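Local coordinates for protein mannose-specific lectin 3 chain 2 (Crocus vernus, PDB 3MEZ) that probably binds mannose as one of the two kinds of bulb-type lectin domain that pair into a heterotetramer, at residues 16-21 with 29-34; 23-28 with 38-43. One frame throughout, in Å; residues are numbered along the deposited sequence.

Contact 1: 16-21 with 29-34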
loop_
_atom_site.group_PDB
_atom_site.type_symbol
_atom_site.label_atom_id
_atom_site.label_comp_id
_atom_site.label_asym_id
_atom_site.label_seq_id
_atom_site.Cartn_x
_atom_site.Cartn_y
_atom_site.Cartn_z
ATOM N N TYR B 16 6.664 5.767 0.430
ATOM C CA TYR B 16 6.801 7.038 1.078
ATOM C C TYR B 16 7.286 6.946 2.522
ATOM O O TYR B 16 7.202 5.927 3.134
ATOM C CB TYR B 16 5.508 7.834 0.967
ATOM C CG TYR B 16 4.310 7.129 1.506
ATOM C CD1 TYR B 16 3.521 6.369 0.700
ATOM C CD2 TYR B 16 3.991 7.199 2.826
ATOM C CE1 TYR B 16 2.466 5.713 1.164
ATOM C CE2 TYR B 16 2.929 6.545 3.317
ATOM C CZ TYR B 16 2.162 5.803 2.494
ATOM O OH TYR B 16 1.125 5.163 3.007
ATOM N N ASP B 17 7.823 8.038 3.025
ATOM C CA ASP B 17 8.166 8.152 4.406
ATOM C C ASP B 17 9.077 7.042 4.921
ATOM O O ASP B 17 8.775 6.429 5.876
ATOM C CB ASP B 17 6.904 8.205 5.227
ATOM C CG ASP B 17 7.110 8.812 6.566
ATOM O OD1 ASP B 17 8.091 9.480 6.775
ATOM O OD2 ASP B 17 6.296 8.574 7.405
ATOM N N ASN B 18 10.160 6.813 4.197
ATOM C CA ASN B 18 11.228 5.885 4.539
ATOM C C ASN B 18 10.966 4.420 4.232
ATOM O O ASN B 18 11.740 3.594 4.558
ATOM C CB ASN B 18 11.649 6.032 5.968
ATOM C CG ASN B 18 12.033 7.413 6.301
ATOM O OD1 ASN B 18 12.801 8.016 5.619
ATOM N ND2 ASN B 18 11.510 7.913 7.365
ATOM N N ALA B 19 9.893 4.155 3.526
ATOM C CA ALA B 19 9.647 2.844 2.983
ATOM C C ALA B 19 10.781 2.436 2.020
ATOM O O ALA B 19 11.364 3.252 1.416
ATOM C CB ALA B 19 8.384 2.836 2.291
ATOM N N GLN B 20 11.087 1.155 1.949
ATOM C CA GLN B 20 12.178 0.685 1.145
ATOM C C GLN B 20 11.974 -0.646 0.450
ATOM O O GLN B 20 11.122 -1.420 0.801
ATOM C CB GLN B 20 13.457 0.608 1.962
ATOM C CG GLN B 20 13.450 -0.455 3.000
ATOM C CD GLN B 20 14.727 -0.536 3.823
ATOM O OE1 GLN B 20 15.206 0.425 4.339
ATOM N NE2 GLN B 20 15.240 -1.700 3.944
ATOM N N LEU B 21 12.811 -0.854 -0.550
ATOM C CA LEU B 21 13.131 -2.150 -1.073
ATOM C C LEU B 21 14.480 -2.525 -0.502
ATOM O O LEU B 21 15.276 -1.675 -0.251
ATOM C CB LEU B 21 13.221 -2.160 -2.571
ATOM C CG LEU B 21 12.079 -1.685 -3.439
ATOM C CD1 LEU B 21 12.375 -1.780 -4.858
ATOM C CD2 LEU B 21 10.808 -2.361 -3.126
ATOM N N VAL B 29 15.585 3.456 -0.586
ATOM C CA VAL B 29 14.715 4.188 0.336
ATOM C C VAL B 29 14.101 5.484 -0.227
ATOM O O VAL B 29 14.785 6.329 -0.709
ATOM C CB VAL B 29 15.470 4.589 1.616
ATOM C CG1 VAL B 29 14.547 5.167 2.591
ATOM C CG2 VAL B 29 16.196 3.437 2.221
ATOM N N MET B 30 12.791 5.601 -0.138
ATOM C CA MET B 30 12.127 6.852 -0.413
ATOM C C MET B 30 12.054 7.571 0.909
ATOM O O MET B 30 11.191 7.356 1.700
ATOM C CB MET B 30 10.747 6.644 -0.991
ATOM C CG MET B 30 10.024 7.888 -1.316
ATOM S SD MET B 30 10.798 8.819 -2.648
ATOM C CE MET B 30 11.159 10.317 -1.913
ATOM N N ARG B 31 13.028 8.422 1.122
ATOM C CA ARG B 31 13.235 9.109 2.367
ATOM C C ARG B 31 12.197 10.181 2.658
ATOM O O ARG B 31 11.598 10.714 1.774
ATOM C CB ARG B 31 14.642 9.706 2.408
ATOM C CG ARG B 31 15.782 8.724 2.339
ATOM C CD ARG B 31 17.136 9.410 2.458
ATOM N NE ARG B 31 18.203 8.469 2.764
ATOM C CZ ARG B 31 19.501 8.747 2.820
ATOM N NH1 ARG B 31 19.942 9.945 2.596
ATOM N NH2 ARG B 31 20.345 7.816 3.125
ATOM N N ASP B 32 12.063 10.514 3.929
ATOM C CA ASP B 32 11.135 11.522 4.387
ATOM C C ASP B 32 11.542 12.940 3.982
ATOM O O ASP B 32 10.850 13.856 4.270
ATOM C CB ASP B 32 10.872 11.434 5.889
ATOM C CG ASP B 32 12.121 11.530 6.716
ATOM O OD1 ASP B 32 13.081 12.154 6.304
ATOM O OD2 ASP B 32 12.162 10.950 7.777
ATOM N N ASP B 33 12.705 13.075 3.369
ATOM C CA ASP B 33 13.181 14.341 2.833
ATOM C C ASP B 33 13.053 14.510 1.330
ATOM O O ASP B 33 13.580 15.425 0.803
ATOM C CB ASP B 33 14.578 14.661 3.309
ATOM C CG ASP B 33 15.651 13.909 2.572
ATOM O OD1 ASP B 33 15.345 13.038 1.762
ATOM O OD2 ASP B 33 16.813 14.163 2.854
ATOM N N CYS B 34 12.325 13.609 0.687
ATOM C CA CYS B 34 12.016 13.627 -0.739
ATOM C C CYS B 34 13.113 13.093 -1.654
ATOM O O CYS B 34 12.972 13.151 -2.827
ATOM C CB CYS B 34 11.554 15.004 -1.211
ATOM S SG CYS B 34 10.517 15.024 -2.667
HETATM O O HOH W 1 8.810 10.223 1.495
HETATM O O HOH W 2 9.292 10.176 8.924
#
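Two groups grip OD2 of D32: the side-chain amide of N18, whose ND2 donates to it at 3.1 Å, and a water that donates a longer bond. ND2 comes from above the carboxylate plane, while OD2 lies almost in the plane of the N18 amide, which is turned 72° from the carboxylate. The other end of the same amide turns back to the main chain, OD1 of N18 accepting from the backbone N of D32 at 3.1 Å, so both ends of the amide hold one residue and fix which way it is flipped. CG of N18 stands beside the backbone N (chi1 -55°), and this swings a side chain that starts out away from the opposite segment back to D32.

The loop that carries N18 is a type I' turn from Y16 to A19, and its N18 N donates to M30 O at 2.8 Å. M30 N returns a bond to A19 O at 3.2 Å, and beyond it Q20 and V29 form a non-hydrogen-bonded antiparallel pair with CB of Q20 against CG2 of V29. The family fold is the beta-prism II of monocot lectins. R31, D33, N35, V37 and T39 occupy the places of the family's QxDxNxVxY mannose-binding motif; D33, N35 and V37 match, while R31 stands for the glutamine and T39 for the tyrosine.

OD1 of D17 and OD2 of D32 are like charges 4.4 Å apart; a water donating to both probably eases their repulsion. A second water takes the N-H of D17 and donates to R31 O. M30 reaches M61 and I71 in the core, whereas Y16 lies on F60 and its OH bonds to I2 of the second subunit. C34 ends the type I turn that starts at R31, and its SG forms the disulfide with C59.

Contact 2: 23-28 with 38-43. Unlike the reference sequence in segment 38-43: S42 (reference Gly), K43 (reference Gln).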
loop_
_atom_site.group_PDB
_atom_site.type_symbol
_atom_site.label_atom_id
_atom_site.label_comp_id
_atom_site.label_asym_id
_atom_site.label_seq_id
_atom_site.Cartn_x
_atom_site.Cartn_y
_atom_site.Cartn_z
ATOM N N THR B 23 17.554 -5.885 -0.476
ATOM C CA THR B 23 18.137 -7.196 -0.678
ATOM C C THR B 23 19.594 -7.216 -0.268
ATOM O O THR B 23 20.311 -6.312 -0.560
ATOM C CB THR B 23 17.969 -7.708 -2.104
ATOM O OG1 THR B 23 18.426 -9.049 -2.191
ATOM C CG2 THR B 23 18.735 -6.933 -3.033
ATOM N N ARG B 24 19.996 -8.259 0.425
ATOM C CA ARG B 24 21.328 -8.348 0.991
ATOM C C ARG B 24 21.575 -7.092 1.807
ATOM O O ARG B 24 20.790 -6.782 2.606
ATOM C CB ARG B 24 22.379 -8.587 -0.061
ATOM C CG ARG B 24 22.088 -9.775 -0.891
ATOM C CD ARG B 24 23.259 -10.273 -1.742
ATOM N NE ARG B 24 22.974 -11.505 -2.445
ATOM C CZ ARG B 24 23.772 -12.071 -3.328
ATOM N NH1 ARG B 24 24.890 -11.531 -3.631
ATOM N NH2 ARG B 24 23.443 -13.176 -3.904
ATOM N N ASP B 25 22.681 -6.402 1.566
ATOM C CA ASP B 25 22.990 -5.169 2.242
ATOM C C ASP B 25 22.560 -3.911 1.507
ATOM O O ASP B 25 22.864 -2.859 1.924
ATOM C CB ASP B 25 24.461 -5.099 2.681
ATOM C CG ASP B 25 25.429 -5.238 1.553
ATOM O OD1 ASP B 25 25.060 -5.670 0.467
ATOM O OD2 ASP B 25 26.596 -4.950 1.789
ATOM N N TYR B 26 21.838 -4.074 0.414
ATOM C CA TYR B 26 21.297 -2.990 -0.392
ATOM C C TYR B 26 19.898 -2.594 0.048
ATOM O O TYR B 26 19.116 -3.404 0.400
ATOM C CB TYR B 26 21.239 -3.362 -1.869
ATOM C CG TYR B 26 22.540 -3.726 -2.506
ATOM C CD1 TYR B 26 22.842 -5.023 -2.780
ATOM C CD2 TYR B 26 23.460 -2.776 -2.833
ATOM C CE1 TYR B 26 24.011 -5.352 -3.353
ATOM C CE2 TYR B 26 24.624 -3.095 -3.410
ATOM C CZ TYR B 26 24.898 -4.382 -3.669
ATOM O OH TYR B 26 26.064 -4.714 -4.220
ATOM N N SER B 27 19.628 -1.312 0.000
ATOM C CA SER B 27 18.292 -0.784 0.125
ATOM C C SER B 27 17.992 0.385 -0.819
ATOM O O SER B 27 18.829 1.181 -1.084
ATOM C CB SER B 27 18.048 -0.379 1.562
ATOM O OG SER B 27 18.934 0.609 1.980
ATOM N N LEU B 28 16.779 0.467 -1.307
ATOM C CA LEU B 28 16.314 1.649 -1.976
ATOM C C LEU B 28 15.272 2.299 -1.135
ATOM O O LEU B 28 14.218 1.780 -1.045
ATOM C CB LEU B 28 15.672 1.238 -3.273
ATOM C CG LEU B 28 15.663 1.958 -4.616
ATOM C CD1 LEU B 28 14.374 1.878 -5.289
ATOM C CD2 LEU B 28 16.187 3.337 -4.608
ATOM N N LEU B 38 19.644 4.864 -3.052
ATOM C CA LEU B 38 20.039 3.501 -3.078
ATOM C C LEU B 38 21.399 3.329 -2.405
ATOM O O LEU B 38 22.367 3.864 -2.830
ATOM C CB LEU B 38 20.030 3.054 -4.506
ATOM C CG LEU B 38 20.690 1.801 -4.961
ATOM C CD1 LEU B 38 20.944 0.899 -3.854
ATOM C CD2 LEU B 38 19.915 1.160 -5.994
ATOM N N THR B 39 21.430 2.566 -1.334
ATOM C CA THR B 39 22.619 2.441 -0.536
ATOM C C THR B 39 23.030 1.024 -0.238
ATOM O O THR B 39 22.241 0.156 -0.262
ATOM C CB THR B 39 22.479 3.108 0.778
ATOM O OG1 THR B 39 21.338 2.607 1.431
ATOM C CG2 THR B 39 22.342 4.538 0.607
ATOM N N LYS B 40 24.301 0.872 0.096
ATOM C CA LYS B 40 24.922 -0.381 0.415
ATOM C C LYS B 40 25.571 -0.328 1.782
ATOM O O LYS B 40 26.226 0.639 2.123
ATOM C CB LYS B 40 25.926 -0.751 -0.667
ATOM C CG LYS B 40 26.431 -2.156 -0.626
ATOM C CD LYS B 40 27.736 -2.291 -1.317
ATOM C CE LYS B 40 28.151 -3.715 -1.511
ATOM N NZ LYS B 40 28.553 -4.403 -0.291
ATOM N N GLY B 41 25.368 -1.379 2.568
ATOM C CA GLY B 41 25.912 -1.491 3.904
ATOM C C GLY B 41 25.140 -0.789 4.985
ATOM O O GLY B 41 25.516 0.242 5.443
ATOM N N SER B 42 24.041 -1.386 5.404
ATOM C CA SER B 42 23.051 -0.719 6.249
ATOM C C SER B 42 23.193 0.786 6.413
ATOM O O SER B 42 23.482 1.247 7.505
ATOM C CB SER B 42 22.693 -1.415 7.591
ATOM O OG SER B 42 23.733 -2.136 8.173
ATOM N N LYS B 43 22.866 1.524 5.348
ATOM C CA LYS B 43 22.703 2.969 5.407
ATOM C C LYS B 43 23.768 3.838 4.810
ATOM O O LYS B 43 23.535 5.007 4.617
ATOM C CB LYS B 43 22.685 3.406 6.872
ATOM C CG LYS B 43 21.388 3.376 7.617
ATOM C CD LYS B 43 21.575 2.593 8.880
ATOM C CE LYS B 43 20.862 1.241 8.830
ATOM N NZ LYS B 43 20.191 0.981 10.103
HETATM O O HOH W 3 21.644 -0.622 2.627
HETATM O O HOH W 4 19.255 3.693 0.843
#
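D25 O takes the N-H of G41 at 3.0 Å and, more tightly, a hydrogen from a water at 2.6 Å; CA of K40 adds a C-H...O contact. The G41 donor sits above the carbonyl plane, 35° out of it. That same water serves both strands: it accepts from OG of S27 at 3.0 Å and donates its other hydrogen to T39 O.

S27 and T39 make the hydrogen-bonded antiparallel pair. S27 N reaches T39 O and T39 N reaches S27 O, each at 3.0 Å, and each carbonyl is also met by a CA-H, from Y26 and L38 respectively. A second water donates to S27 O, so both carbonyls of the pair hold a water besides their strand partner. The two hydroxyls share one face of the sheet, OG of S27 lying 3.2 Å from OG1 of T39.

Y26 and K40 project from the other face. With CG anti to its backbone N (chi1 -167°), K40 crosses the tyrosine obliquely: its CG comes to 3.4 Å from CE2 of Y26 and its CE lies near the OH. A bend at chi4 (-71°) then brings NZ to OD2 of D25 at 2.9 Å, a salt bridge on the syn side of the carboxylate. OD1 of D25 stands over one face of the Y26 ring near its rim, on the side of the ring plane from which K40 CG also comes.

T23 to Y26 form the type II' turn linking strands 20-23 and 26-30. Strand 26-30 thus lies between 20-23 and 36-40, which L38 joins to strand 45-49 through W48; L28 packs on L93 and L38 on L95 of strand 92-95, while L38 also touches T107 of the chain 1 subunit.

From the N terminus, the chain leaves strand 14-16 and turns into strand 20-23; 16-21 then waits for 29-34, so contact 1 closes the loop made by the tight 20-23/26-30 hairpin. Residues 23-28 begin the second partnership before the first is complete, and contact 2 closes only when 38-43 arrives along strand 36-40. The segments therefore alternate along the chain and the two contacts cross. Strand 26-30 is common to both, giving its C-terminal end (29-30) to contact 1 and its N-terminal part (26-28) to contact 2. L21 O and L28 N, probably hydrogen-bonded, join strands 20-23 and 26-30; contact 2 adds 36-40 on the other side of 26-30.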